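Long-range contacts in Cow rumen GH26 endo-mannanase (Metagenome, PDB 6UEH), which probably hydrolyses internal beta-1,4-mannosidic linkages of mannans such as galactomannan, with a CBM6-type accessory domain joined to its GH26 TIM barrel: residues Thr25-Thr30 against Phe41-Asn46; Ala65-Ile70 against Tyr89-Tyr94; Arg76-Ser81 against Gly121-Asp126; Ile85-Thr90 against Gly103-Asn108. All blocks are in the same frame, centred on the assembly; numbering follows the deposited sequence.

In the fold
All four contacts lie in the CBM6-type domain, where two antiparallel sheets pack as a beta-sandwich beside the GH26 barrel. Interaction 1 folds a surface loop over strand 42-44, and Val27 CG2 touches Ile70 CD1 of interaction 2 at 3.7 Å. Strand 42-44 in turn pairs with strand 123-132 of interaction 3, with Ala42 N 2.8 Å from Phe125 O. Interactions 2 and 3, whose centres are about 7 Å apart, each tie one sheet to the other. Interaction 4 joins the same two sheets farther along strand 85-94, its centre about 16 Å from that of interaction 2. Calcium is bound by Asp126 of interaction 3, and the Phe41 side chain of interaction 1 is about 5 Å from it.

Interaction 1: Thr25-Thr30 against Phe41-Asn46; sequences TSVYDT and FAYLTN
Val27 meets Tyr43 through its CG1 methyl, which sits 3.6 Å from Tyr43 CZ and equally near the phenol oxygen. The two side chains cross at about a right angle. Tyr43 extends its ring toward the loop with CG anti to the backbone N (chi1 -176°), and Val27 holds CG1 in the same relation to its own N, which brings that branch close to the phenol end of the ring. Tyr28 arrives at the edge of the Tyr43 ring, in its plane, with CE2 3.9 Å from Tyr43 CE2, while Thr45 CG2 lies over the centre of one face of the same ring. Phe41 works against backbone instead: its CG stands between N and carbonyl carbon (chi1 60°), and the ring rim follows the chain at Thr25 and Ser26, with CE2 3.5 Å from Thr25 C. The other valine branch, Val27 CG2, is 4.3 Å from Phe41 CZ. Replacing Tyr43 by an alanine would probably leave Val27 CG1 and the Tyr28 rim without their partner and give the loop more freedom to move. Trp24 adds edge-to-face contacts with both tyrosines. Val27 is the centre of an inverse gamma turn and begins a type II' beta turn ending at Thr30, so this is a tight surface loop laid by aromatic packing on an edge of the CBM6-type beta-sandwich.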
loop_
_atom_site.group_PDB
_atom_site.type_symbol
_atom_site.label_atom_id
_atom_site.label_comp_id
_atom_site.label_asym_id
_atom_site.label_seq_id
_atom_site.Cartn_x
_atom_site.Cartn_y
_atom_site.Cartn_z
ATOM N N THR A 25 22.764 -19.091 -31.154
ATOM C CA THR A 25 23.824 -19.696 -30.354
ATOM C C THR A 25 24.789 -18.640 -29.817
ATOM O O THR A 25 25.650 -18.941 -28.995
ATOM C CB THR A 25 24.602 -20.750 -31.153
ATOM O OG1 THR A 25 25.146 -20.154 -32.337
ATOM C CG2 THR A 25 23.676 -21.897 -31.542
ATOM N N SER A 26 24.638 -17.407 -30.289
ATOM C CA SER A 26 25.341 -16.264 -29.714
ATOM C C SER A 26 24.614 -14.977 -30.085
ATOM O O SER A 26 23.825 -14.956 -31.031
ATOM C CB SER A 26 26.797 -16.210 -30.188
ATOM O OG SER A 26 26.880 -15.923 -31.570
ATOM N N VAL A 27 24.859 -13.912 -29.326
ATOM C CA VAL A 27 24.326 -12.605 -29.684
ATOM C C VAL A 27 25.254 -12.035 -30.743
ATOM O O VAL A 27 26.131 -11.214 -30.456
ATOM C CB VAL A 27 24.217 -11.662 -28.471
ATOM C CG1 VAL A 27 23.464 -10.390 -28.849
ATOM C CG2 VAL A 27 23.513 -12.369 -27.324
ATOM N N TYR A 28 25.052 -12.507 -31.970
ATOM C CA TYR A 28 25.972 -12.292 -33.079
ATOM C C TYR A 28 27.388 -12.737 -32.708
ATOM O O TYR A 28 27.666 -13.936 -32.679
ATOM C CB TYR A 28 25.924 -10.833 -33.533
ATOM C CG TYR A 28 24.578 -10.495 -34.139
ATOM C CD1 TYR A 28 24.284 -10.827 -35.453
ATOM C CD2 TYR A 28 23.587 -9.880 -33.382
ATOM C CE1 TYR A 28 23.050 -10.539 -36.007
ATOM C CE2 TYR A 28 22.351 -9.587 -33.927
ATOM C CZ TYR A 28 22.087 -9.919 -35.239
ATOM O OH TYR A 28 20.858 -9.629 -35.787
ATOM N N ASP A 29 28.280 -11.797 -32.416
ATOM C CA ASP A 29 29.671 -12.162 -32.154
ATOM C C ASP A 29 29.977 -12.389 -30.674
ATOM O O ASP A 29 31.094 -12.764 -30.319
ATOM C CB ASP A 29 30.612 -11.092 -32.712
ATOM C CG ASP A 29 30.901 -11.284 -34.188
ATOM O OD1 ASP A 29 30.799 -12.432 -34.673
ATOM O OD2 ASP A 29 31.233 -10.287 -34.863
ATOM N N THR A 30 28.992 -12.171 -29.812
ATOM C CA THR A 30 29.222 -12.300 -28.377
ATOM C C THR A 30 28.466 -13.480 -27.778
ATOM O O THR A 30 27.235 -13.495 -27.738
ATOM C CB THR A 30 28.832 -11.012 -27.631
ATOM O OG1 THR A 30 29.639 -9.927 -28.108
ATOM C CG2 THR A 30 29.055 -11.175 -26.136
ATOM N N PHE A 41 19.067 -20.560 -27.970
ATOM C CA PHE A 41 18.192 -19.682 -27.206
ATOM C C PHE A 41 17.419 -18.728 -28.108
ATOM O O PHE A 41 17.695 -18.622 -29.303
ATOM C CB PHE A 41 18.999 -18.888 -26.173
ATOM C CG PHE A 41 20.078 -18.018 -26.769
ATOM C CD1 PHE A 41 19.813 -16.704 -27.125
ATOM C CD2 PHE A 41 21.361 -18.513 -26.954
ATOM C CE1 PHE A 41 20.802 -15.904 -27.666
ATOM C CE2 PHE A 41 22.358 -17.715 -27.492
ATOM C CZ PHE A 41 22.078 -16.409 -27.849
ATOM N N ALA A 42 16.441 -18.046 -27.523
ATOM C CA ALA A 42 15.697 -17.017 -28.230
ATOM C C ALA A 42 16.322 -15.653 -27.965
ATOM O O ALA A 42 16.595 -15.300 -26.817
ATOM C CB ALA A 42 14.229 -17.029 -27.810
ATOM N N TYR A 43 16.564 -14.899 -29.031
ATOM C CA TYR A 43 17.064 -13.537 -28.906
ATOM C C TYR A 43 15.909 -12.581 -29.167
ATOM O O TYR A 43 15.567 -12.300 -30.315
ATOM C CB TYR A 43 18.219 -13.282 -29.879
ATOM C CG TYR A 43 18.880 -11.920 -29.751
ATOM C CD1 TYR A 43 18.817 -11.188 -28.567
ATOM C CD2 TYR A 43 19.568 -11.366 -30.824
ATOM C CE1 TYR A 43 19.426 -9.945 -28.461
ATOM C CE2 TYR A 43 20.177 -10.132 -30.728
ATOM C CZ TYR A 43 20.103 -9.422 -29.549
ATOM O OH TYR A 43 20.714 -8.191 -29.468
ATOM N N LEU A 44 15.294 -12.115 -28.088
ATOM C CA LEU A 44 14.191 -11.167 -28.164
ATOM C C LEU A 44 14.720 -9.791 -28.530
ATOM O O LEU A 44 15.405 -9.171 -27.730
ATOM C CB LEU A 44 13.447 -11.114 -26.826
ATOM C CG LEU A 44 12.394 -10.028 -26.595
ATOM C CD1 LEU A 44 11.138 -10.333 -27.361
ATOM C CD2 LEU A 44 12.082 -9.877 -25.111
ATOM N N THR A 45 14.419 -9.313 -29.734
ATOM C CA THR A 45 14.876 -7.985 -30.137
ATOM C C THR A 45 13.727 -6.979 -30.149
ATOM O O THR A 45 13.413 -6.385 -29.115
ATOM C CB THR A 45 15.563 -8.004 -31.525
ATOM O OG1 THR A 45 14.728 -8.677 -32.475
ATOM C CG2 THR A 45 16.914 -8.713 -31.443
ATOM N N ASN A 46 13.106 -6.786 -31.310
ATOM C CA ASN A 46 12.002 -5.835 -31.427
ATOM C C ASN A 46 10.666 -6.498 -31.766
ATOM O O ASN A 46 9.742 -5.839 -32.243
ATOM C CB ASN A 46 12.325 -4.763 -32.477
ATOM C CG ASN A 46 12.580 -5.346 -33.856
ATOM O OD1 ASN A 46 12.536 -6.562 -34.054
ATOM N ND2 ASN A 46 12.848 -4.475 -34.821
#

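Interaction 2: Ala65-Ile70 against Tyr89-Tyr94; sequences AKVAQI and YTVPYY
Gln69 and Tyr94 pair through their backbones in both directions. Gln69 N gives a nearly straight bond (167°) to a lone pair of Tyr94 O at 2.9 Å, and Tyr94 N returns one to Gln69 O, tilted from the carbonyl plane. The Gln69 side chain leaves with CG anti to its N (chi1 -167°) and then bends at chi2, which carries NE2 to two carbonyls, Val91 O at 3.2 Å and Pro92 O at 3.3 Å, both weak bonds. Its CB meanwhile packs 3.8 Å from Val91 CG1. This single antiparallel hydrogen-bonded pair bridges strands 59-69 and 85-94, which belong to different sheets of the beta-sandwich, at one end of the CBM6-type domain. With Gln69 replaced by an alanine, the carbonyls of Val91 and Pro92 would probably lose this amide donor and the chain there would be less firmly held. Around the pair, Tyr93 lays CE1 3.5 Å from Ile70 CA, and Val67 CG2 approaches Tyr94 CD2 at 4.2 Å. Farther out, Gln69 OE1 accepts a hydrogen bond from Asp72 N, which probably helps to orient the amide. Arg76 packs against the same side chain.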
loop_
_atom_site.group_PDB
_atom_site.type_symbol
_atom_site.label_atom_id
_atom_site.label_comp_id
_atom_site.label_asym_id
_atom_site.label_seq_id
_atom_site.Cartn_x
_atom_site.Cartn_y
_atom_site.Cartn_z
ATOM N N ALA A 65 12.580 -17.680 -15.797
ATOM C CA ALA A 65 13.255 -17.955 -17.056
ATOM C C ALA A 65 14.766 -17.913 -16.890
ATOM O O ALA A 65 15.292 -17.155 -16.073
ATOM C CB ALA A 65 12.810 -16.965 -18.125
ATOM N N LYS A 66 15.453 -18.753 -17.656
ATOM C CA LYS A 66 16.906 -18.716 -17.727
ATOM C C LYS A 66 17.290 -17.686 -18.776
ATOM O O LYS A 66 17.096 -17.908 -19.976
ATOM C CB LYS A 66 17.477 -20.089 -18.076
ATOM C CG LYS A 66 18.986 -20.181 -17.935
ATOM C CD LYS A 66 19.383 -20.449 -16.497
ATOM C CE LYS A 66 18.901 -21.821 -16.051
ATOM N NZ LYS A 66 19.277 -22.107 -14.639
ATOM N N VAL A 67 17.812 -16.551 -18.329
ATOM C CA VAL A 67 18.014 -15.428 -19.233
ATOM C C VAL A 67 19.435 -14.889 -19.229
ATOM O O VAL A 67 20.272 -15.278 -18.414
ATOM C CB VAL A 67 17.069 -14.256 -18.890
ATOM C CG1 VAL A 67 15.625 -14.731 -18.837
ATOM C CG2 VAL A 67 17.478 -13.619 -17.569
ATOM N N ALA A 68 19.694 -13.994 -20.175
ATOM C CA ALA A 68 20.898 -13.185 -20.188
ATOM C C ALA A 68 20.522 -11.815 -20.731
ATOM O O ALA A 68 19.475 -11.658 -21.356
ATOM C CB ALA A 68 21.985 -13.828 -21.033
ATOM N N GLN A 69 21.369 -10.825 -20.485
ATOM C CA GLN A 69 21.093 -9.465 -20.927
ATOM C C GLN A 69 22.402 -8.692 -20.981
ATOM O O GLN A 69 22.950 -8.318 -19.944
ATOM C CB GLN A 69 20.087 -8.792 -19.988
ATOM C CG GLN A 69 19.488 -7.495 -20.513
ATOM C CD GLN A 69 20.421 -6.312 -20.342
ATOM O OE1 GLN A 69 20.848 -5.700 -21.320
ATOM N NE2 GLN A 69 20.742 -5.986 -19.095
ATOM N N ILE A 70 22.908 -8.464 -22.190
ATOM C CA ILE A 70 24.244 -7.899 -22.344
ATOM C C ILE A 70 24.277 -6.565 -23.090
ATOM O O ILE A 70 25.350 -6.077 -23.433
ATOM C CB ILE A 70 25.180 -8.881 -23.081
ATOM C CG1 ILE A 70 24.645 -9.175 -24.485
ATOM C CG2 ILE A 70 25.341 -10.166 -22.285
ATOM C CD1 ILE A 70 25.603 -9.975 -25.348
ATOM N N TYR A 89 9.606 -5.713 -15.590
ATOM C CA TYR A 89 10.727 -6.114 -14.744
ATOM C C TYR A 89 12.043 -5.581 -15.298
ATOM O O TYR A 89 12.256 -5.564 -16.512
ATOM C CB TYR A 89 10.792 -7.643 -14.621
ATOM C CG TYR A 89 9.638 -8.236 -13.852
ATOM C CD1 TYR A 89 8.444 -8.556 -14.487
ATOM C CD2 TYR A 89 9.737 -8.470 -12.487
ATOM C CE1 TYR A 89 7.381 -9.091 -13.786
ATOM C CE2 TYR A 89 8.680 -9.005 -11.775
ATOM C CZ TYR A 89 7.505 -9.313 -12.430
ATOM O OH TYR A 89 6.450 -9.844 -11.726
ATOM N N THR A 90 12.927 -5.147 -14.406
ATOM C CA THR A 90 14.263 -4.729 -14.808
ATOM C C THR A 90 15.245 -5.889 -14.685
ATOM O O THR A 90 15.538 -6.352 -13.579
ATOM C CB THR A 90 14.772 -3.550 -13.965
ATOM O OG1 THR A 90 13.876 -2.441 -14.098
ATOM C CG2 THR A 90 16.165 -3.135 -14.426
ATOM N N VAL A 91 15.746 -6.363 -15.821
ATOM C CA VAL A 91 16.729 -7.439 -15.830
ATOM C C VAL A 91 18.135 -6.854 -15.838
ATOM O O VAL A 91 18.506 -6.132 -16.764
ATOM C CB VAL A 91 16.546 -8.373 -17.042
ATOM C CG1 VAL A 91 17.671 -9.398 -17.106
ATOM C CG2 VAL A 91 15.196 -9.065 -16.975
ATOM N N PRO A 92 18.918 -7.146 -14.788
ATOM C CA PRO A 92 20.294 -6.649 -14.689
ATOM C C PRO A 92 21.181 -7.158 -15.821
ATOM O O PRO A 92 20.784 -8.050 -16.572
ATOM C CB PRO A 92 20.774 -7.200 -13.340
ATOM C CG PRO A 92 19.522 -7.473 -12.568
ATOM C CD PRO A 92 18.515 -7.905 -13.591
ATOM N N TYR A 93 22.372 -6.582 -15.945
ATOM C CA TYR A 93 23.363 -7.095 -16.878
ATOM C C TYR A 93 23.760 -8.511 -16.480
ATOM O O TYR A 93 24.339 -8.728 -15.412
ATOM C CB TYR A 93 24.591 -6.184 -16.917
ATOM C CG TYR A 93 25.689 -6.656 -17.845
ATOM C CD1 TYR A 93 25.666 -6.337 -19.197
ATOM C CD2 TYR A 93 26.757 -7.407 -17.367
ATOM C CE1 TYR A 93 26.669 -6.759 -20.048
ATOM C CE2 TYR A 93 27.764 -7.834 -18.211
ATOM C CZ TYR A 93 27.715 -7.508 -19.550
ATOM O OH TYR A 93 28.715 -7.930 -20.393
ATOM N N TYR A 94 23.424 -9.472 -17.334
ATOM C CA TYR A 94 23.796 -10.868 -17.128
ATOM C C TYR A 94 24.550 -11.377 -18.347
ATOM O O TYR A 94 23.956 -11.537 -19.411
ATOM C CB TYR A 94 22.560 -11.744 -16.891
ATOM C CG TYR A 94 21.845 -11.526 -15.576
ATOM C CD1 TYR A 94 22.549 -11.270 -14.406
ATOM C CD2 TYR A 94 20.459 -11.587 -15.508
ATOM C CE1 TYR A 94 21.888 -11.078 -13.204
ATOM C CE2 TYR A 94 19.793 -11.398 -14.318
ATOM C CZ TYR A 94 20.508 -11.143 -13.170
ATOM O OH TYR A 94 19.833 -10.955 -11.984
#

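Interaction 3: Arg76-Ser81 against Gly121-Asp126; sequences RLQTIS and GYAEFD. With CA (calcium ion), chain B.
Arg76 and Gln78 grip one backbone oxygen, Gly121 O, from opposite faces of its carbonyl plane, and this is the tight part of the contact. Gln78 NE2 donates an almost straight bond (177°) at 2.9 Å, with the oxygen in the plane of the amide. Arg76 NE is also 2.9 Å from Gly121 O but bonds at a more bent angle, its extended chain bringing the guanidinium edge to the oxygen. Ala123 CB adds van der Waals packing 3.7 Å from Gln78 NE2. Toward the partly exposed side the fit is looser: Arg76 and Tyr122 run side by side, with Arg76 NH2 3.8 Å from Tyr122 CD2 and the two planes 85° apart. The guanidinium continues outward to a salt bridge with Asp72 and a hydrogen bond to Tyr120 O. Further along strand 123-132, Asp126 binds calcium through OD1 at 2.3 Å and its own O, alongside Glu13, Glu15, Ser37 and Gly40. The doubly bonded Gly121 carbonyl is thus well satisfied, and the arginine charge, balanced by Asp72, would probably polarise it further.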
loop_
_atom_site.group_PDB
_atom_site.type_symbol
_atom_site.label_atom_id
_atom_site.label_comp_id
_atom_site.label_asym_id
_atom_site.label_seq_id
_atom_site.Cartn_x
_atom_site.Cartn_y
_atom_site.Cartn_z
ATOM N N ARG A 76 18.175 -3.525 -17.968
ATOM C CA ARG A 76 17.252 -3.155 -19.036
ATOM C C ARG A 76 15.837 -3.640 -18.746
ATOM O O ARG A 76 15.628 -4.801 -18.403
ATOM C CB ARG A 76 17.737 -3.715 -20.376
ATOM C CG ARG A 76 16.920 -3.264 -21.581
ATOM C CD ARG A 76 17.594 -3.670 -22.892
ATOM N NE ARG A 76 16.863 -3.183 -24.059
ATOM C CZ ARG A 76 17.068 -1.999 -24.631
ATOM N NH1 ARG A 76 17.987 -1.177 -24.145
ATOM N NH2 ARG A 76 16.353 -1.637 -25.688
ATOM N N LEU A 77 14.871 -2.737 -18.888
ATOM C CA LEU A 77 13.469 -3.067 -18.659
ATOM C C LEU A 77 12.991 -4.182 -19.589
ATOM O O LEU A 77 13.279 -4.173 -20.784
ATOM C CB LEU A 77 12.591 -1.825 -18.845
ATOM C CG LEU A 77 11.104 -2.005 -18.530
ATOM C CD1 LEU A 77 10.896 -2.186 -17.034
ATOM C CD2 LEU A 77 10.282 -0.837 -19.058
ATOM N N GLN A 78 12.277 -5.150 -19.027
ATOM C CA GLN A 78 11.669 -6.210 -19.818
ATOM C C GLN A 78 10.197 -6.323 -19.453
ATOM O O GLN A 78 9.773 -5.848 -18.398
ATOM C CB GLN A 78 12.383 -7.544 -19.593
ATOM C CG GLN A 78 13.858 -7.529 -19.949
ATOM C CD GLN A 78 14.105 -7.220 -21.410
ATOM O OE1 GLN A 78 13.367 -7.672 -22.286
ATOM N NE2 GLN A 78 15.146 -6.439 -21.680
ATOM N N THR A 79 9.418 -6.956 -20.323
ATOM C CA THR A 79 7.983 -7.058 -20.104
ATOM C C THR A 79 7.461 -8.469 -20.329
ATOM O O THR A 79 7.559 -9.011 -21.431
ATOM C CB THR A 79 7.212 -6.091 -21.021
ATOM O OG1 THR A 79 7.544 -4.740 -20.676
ATOM C CG2 THR A 79 5.708 -6.293 -20.870
ATOM N N ILE A 80 6.913 -9.064 -19.276
ATOM C CA ILE A 80 6.192 -10.320 -19.421
ATOM C C ILE A 80 4.705 -9.993 -19.470
ATOM O O ILE A 80 4.239 -9.061 -18.813
ATOM C CB ILE A 80 6.509 -11.323 -18.282
ATOM C CG1 ILE A 80 5.888 -12.693 -18.586
ATOM C CG2 ILE A 80 6.062 -10.783 -16.924
ATOM C CD1 ILE A 80 6.331 -13.794 -17.645
ATOM N N SER A 81 3.968 -10.742 -20.279
ATOM C CA SER A 81 2.574 -10.425 -20.525
ATOM C C SER A 81 1.711 -11.675 -20.504
ATOM O O SER A 81 2.060 -12.693 -21.103
ATOM C CB SER A 81 2.430 -9.701 -21.865
ATOM O OG SER A 81 1.078 -9.395 -22.146
ATOM N N GLY A 121 12.965 -5.220 -24.647
ATOM C CA GLY A 121 13.587 -6.279 -25.425
ATOM C C GLY A 121 15.105 -6.310 -25.367
ATOM O O GLY A 121 15.711 -5.818 -24.415
ATOM N N TYR A 122 15.708 -6.891 -26.402
ATOM C CA TYR A 122 17.155 -7.100 -26.488
ATOM C C TYR A 122 17.693 -7.787 -25.237
ATOM O O TYR A 122 18.570 -7.276 -24.534
ATOM C CB TYR A 122 17.864 -5.779 -26.777
ATOM C CG TYR A 122 17.499 -5.284 -28.157
ATOM C CD1 TYR A 122 18.159 -5.760 -29.282
ATOM C CD2 TYR A 122 16.454 -4.389 -28.341
ATOM C CE1 TYR A 122 17.813 -5.329 -30.550
ATOM C CE2 TYR A 122 16.098 -3.954 -29.605
ATOM C CZ TYR A 122 16.780 -4.428 -30.705
ATOM O OH TYR A 122 16.430 -3.996 -31.961
ATOM N N ALA A 123 17.124 -8.961 -24.982
ATOM C CA ALA A 123 17.566 -9.858 -23.927
ATOM C C ALA A 123 17.469 -11.288 -24.447
ATOM O O ALA A 123 16.771 -11.553 -25.426
ATOM C CB ALA A 123 16.731 -9.678 -22.671
ATOM N N GLU A 124 18.162 -12.207 -23.789
ATOM C CA GLU A 124 18.244 -13.579 -24.272
ATOM C C GLU A 124 17.470 -14.519 -23.361
ATOM O O GLU A 124 17.502 -14.376 -22.139
ATOM C CB GLU A 124 19.707 -14.022 -24.382
ATOM C CG GLU A 124 20.544 -13.199 -25.363
ATOM C CD GLU A 124 20.876 -11.809 -24.845
ATOM O OE1 GLU A 124 21.452 -11.705 -23.742
ATOM O OE2 GLU A 124 20.551 -10.816 -25.535
ATOM N N PHE A 125 16.775 -15.481 -23.962
ATOM C CA PHE A 125 15.969 -16.435 -23.211
ATOM C C PHE A 125 16.319 -17.867 -23.609
ATOM O O PHE A 125 16.133 -18.262 -24.758
ATOM C CB PHE A 125 14.477 -16.169 -23.437
ATOM C CG PHE A 125 14.022 -14.827 -22.945
ATOM C CD1 PHE A 125 14.226 -13.688 -23.706
ATOM C CD2 PHE A 125 13.387 -14.702 -21.720
ATOM C CE1 PHE A 125 13.812 -12.452 -23.254
ATOM C CE2 PHE A 125 12.969 -13.467 -21.265
ATOM C CZ PHE A 125 13.180 -12.340 -22.034
ATOM N N ASP A 126 16.836 -18.634 -22.652
ATOM C CA ASP A 126 17.211 -20.025 -22.895
ATOM C C ASP A 126 16.017 -20.949 -22.689
ATOM O O ASP A 126 15.634 -21.694 -23.590
ATOM C CB ASP A 126 18.364 -20.433 -21.973
ATOM C CG ASP A 126 18.823 -21.863 -22.203
ATOM O OD1 ASP A 126 18.590 -22.400 -23.307
ATOM O OD2 ASP A 126 19.426 -22.448 -21.279
HETATM CA CA CA B . 17.316 -23.264 -25.022
#

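Interaction 4: Ile85-Thr90 against Gly103-Asn108; sequences IDYQYT and GMHRLN
Strands 85-90 and 103-107 run antiparallel at 178°, but their axes stay 9.8 Å apart, so Tyr87 and His105 bridge them through side chains. The two rings form a face-to-face stack with centroids 3.7 Å apart and planes 17° from parallel; His105 ND1 lies over the centre of the tyrosine ring. The side chains slide past each other in opposite directions. Tyr89 comes to the imidazole edge, its OH 3.0 Å from His105 NE2, with the ring planes 68° apart. The same hydroxyl, Tyr89 OH, lies 3.2 Å from Gly103 CA, where a beta carbon would clash with it. This aromatic cluster joins the two facing sheets of the CBM6-type beta-sandwich. A water links Tyr87 OH to Arg106 O, donating to the carbonyl at 2.6 Å. Beyond the cluster, Arg106 forms salt bridges with Asp58 and with Glu441 of the GH26 region. His105 NE2 is hydrogen-bonded to Phe102 O, which implies a proton on that nitrogen and probably fixes the turn of the imidazole against the face of Tyr87.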
loop_
_atom_site.group_PDB
_atom_site.type_symbol
_atom_site.label_atom_id
_atom_site.label_comp_id
_atom_site.label_asym_id
_atom_site.label_seq_id
_atom_site.Cartn_x
_atom_site.Cartn_y
_atom_site.Cartn_z
ATOM N N ILE A 85 -2.511 -8.321 -20.399
ATOM C CA ILE A 85 -1.961 -7.610 -19.246
ATOM C C ILE A 85 -0.436 -7.670 -19.216
ATOM O O ILE A 85 0.148 -8.742 -19.367
ATOM C CB ILE A 85 -2.521 -8.183 -17.929
ATOM C CG1 ILE A 85 -4.052 -8.218 -17.978
ATOM C CG2 ILE A 85 -2.040 -7.370 -16.735
ATOM C CD1 ILE A 85 -4.692 -8.837 -16.753
ATOM N N ASP A 86 0.201 -6.517 -19.020
ATOM C CA ASP A 86 1.662 -6.433 -18.993
ATOM C C ASP A 86 2.221 -6.288 -17.579
ATOM O O ASP A 86 1.641 -5.598 -16.736
ATOM C CB ASP A 86 2.156 -5.252 -19.835
ATOM C CG ASP A 86 1.859 -5.412 -21.311
ATOM O OD1 ASP A 86 1.502 -6.528 -21.741
ATOM O OD2 ASP A 86 1.996 -4.410 -22.045
ATOM N N TYR A 87 3.361 -6.928 -17.338
ATOM C CA TYR A 87 4.092 -6.774 -16.087
ATOM C C TYR A 87 5.551 -6.446 -16.389
ATOM O O TYR A 87 6.207 -7.166 -17.143
ATOM C CB TYR A 87 3.999 -8.043 -15.243
ATOM C CG TYR A 87 2.593 -8.572 -15.083
ATOM C CD1 TYR A 87 1.741 -8.058 -14.114
ATOM C CD2 TYR A 87 2.120 -9.596 -15.897
ATOM C CE1 TYR A 87 0.452 -8.543 -13.961
ATOM C CE2 TYR A 87 0.833 -10.090 -15.751
ATOM C CZ TYR A 87 0.004 -9.559 -14.781
ATOM O OH TYR A 87 -1.276 -10.043 -14.630
ATOM N N GLN A 88 6.053 -5.365 -15.800
ATOM C CA GLN A 88 7.395 -4.871 -16.111
ATOM C C GLN A 88 8.447 -5.295 -15.087
ATOM O O GLN A 88 8.218 -5.232 -13.878
ATOM C CB GLN A 88 7.388 -3.342 -16.227
ATOM C CG GLN A 88 6.700 -2.803 -17.474
ATOM C CD GLN A 88 5.188 -2.802 -17.362
ATOM O OE1 GLN A 88 4.635 -2.689 -16.268
ATOM N NE2 GLN A 88 4.511 -2.929 -18.499
ATOM N N TYR A 89 9.606 -5.713 -15.590
ATOM C CA TYR A 89 10.727 -6.114 -14.744
ATOM C C TYR A 89 12.043 -5.581 -15.298
ATOM O O TYR A 89 12.256 -5.564 -16.512
ATOM C CB TYR A 89 10.792 -7.643 -14.621
ATOM C CG TYR A 89 9.638 -8.236 -13.852
ATOM C CD1 TYR A 89 8.444 -8.556 -14.487
ATOM C CD2 TYR A 89 9.737 -8.470 -12.487
ATOM C CE1 TYR A 89 7.381 -9.091 -13.786
ATOM C CE2 TYR A 89 8.680 -9.005 -11.775
ATOM C CZ TYR A 89 7.505 -9.313 -12.430
ATOM O OH TYR A 89 6.450 -9.844 -11.726
ATOM N N THR A 90 12.927 -5.147 -14.406
ATOM C CA THR A 90 14.263 -4.729 -14.808
ATOM C C THR A 90 15.245 -5.889 -14.685
ATOM O O THR A 90 15.538 -6.352 -13.579
ATOM C CB THR A 90 14.772 -3.550 -13.965
ATOM O OG1 THR A 90 13.876 -2.441 -14.098
ATOM C CG2 THR A 90 16.165 -3.135 -14.426
ATOM N N GLY A 103 7.926 -13.074 -11.513
ATOM C CA GLY A 103 6.770 -12.859 -10.658
ATOM C C GLY A 103 5.663 -13.896 -10.709
ATOM O O GLY A 103 5.705 -14.842 -11.498
ATOM N N MET A 104 4.671 -13.715 -9.843
ATOM C CA MET A 104 3.490 -14.570 -9.819
ATOM C C MET A 104 2.320 -13.815 -10.421
ATOM O O MET A 104 1.999 -12.711 -9.983
ATOM C CB MET A 104 3.147 -15.007 -8.396
ATOM C CG MET A 104 4.330 -15.132 -7.464
ATOM S SD MET A 104 3.783 -15.478 -5.779
ATOM C CE MET A 104 5.334 -15.335 -4.893
ATOM N N HIS A 105 1.679 -14.404 -11.422
ATOM C CA HIS A 105 0.610 -13.709 -12.121
ATOM C C HIS A 105 -0.580 -14.618 -12.392
ATOM O O HIS A 105 -0.459 -15.843 -12.412
ATOM C CB HIS A 105 1.146 -13.109 -13.420
ATOM C CG HIS A 105 2.373 -12.277 -13.224
ATOM N ND1 HIS A 105 2.359 -11.095 -12.515
ATOM C CD2 HIS A 105 3.655 -12.470 -13.609
ATOM C CE1 HIS A 105 3.579 -10.588 -12.487
ATOM N NE2 HIS A 105 4.384 -11.403 -13.144
ATOM N N ARG A 106 -1.735 -13.996 -12.586
ATOM C CA ARG A 106 -2.982 -14.723 -12.746
ATOM C C ARG A 106 -3.110 -15.338 -14.134
ATOM O O ARG A 106 -2.963 -14.653 -15.147
ATOM C CB ARG A 106 -4.162 -13.788 -12.468
ATOM C CG ARG A 106 -5.536 -14.417 -12.584
ATOM C CD ARG A 106 -6.576 -13.461 -12.015
ATOM N NE ARG A 106 -7.948 -13.904 -12.237
ATOM C CZ ARG A 106 -9.011 -13.308 -11.707
ATOM N NH1 ARG A 106 -8.853 -12.249 -10.923
ATOM N NH2 ARG A 106 -10.230 -13.768 -11.959
ATOM N N LEU A 107 -3.357 -16.641 -14.167
ATOM C CA LEU A 107 -3.805 -17.299 -15.384
ATOM C C LEU A 107 -5.299 -17.538 -15.258
ATOM O O LEU A 107 -5.783 -17.939 -14.198
ATOM C CB LEU A 107 -3.068 -18.618 -15.621
ATOM C CG LEU A 107 -1.561 -18.548 -15.866
ATOM C CD1 LEU A 107 -1.044 -19.912 -16.283
ATOM C CD2 LEU A 107 -1.225 -17.502 -16.911
ATOM N N ASN A 108 -6.033 -17.284 -16.333
ATOM C CA ASN A 108 -7.477 -17.433 -16.296
ATOM C C ASN A 108 -7.947 -18.680 -17.033
ATOM O O ASN A 108 -7.241 -19.202 -17.900
ATOM C CB ASN A 108 -8.139 -16.181 -16.867
ATOM C CG ASN A 108 -7.978 -14.977 -15.956
ATOM O OD1 ASN A 108 -8.235 -15.060 -14.755
ATOM N ND2 ASN A 108 -7.528 -13.861 -16.515
HETATM O O HOH W 1 -3.075 -12.118 -15.793
#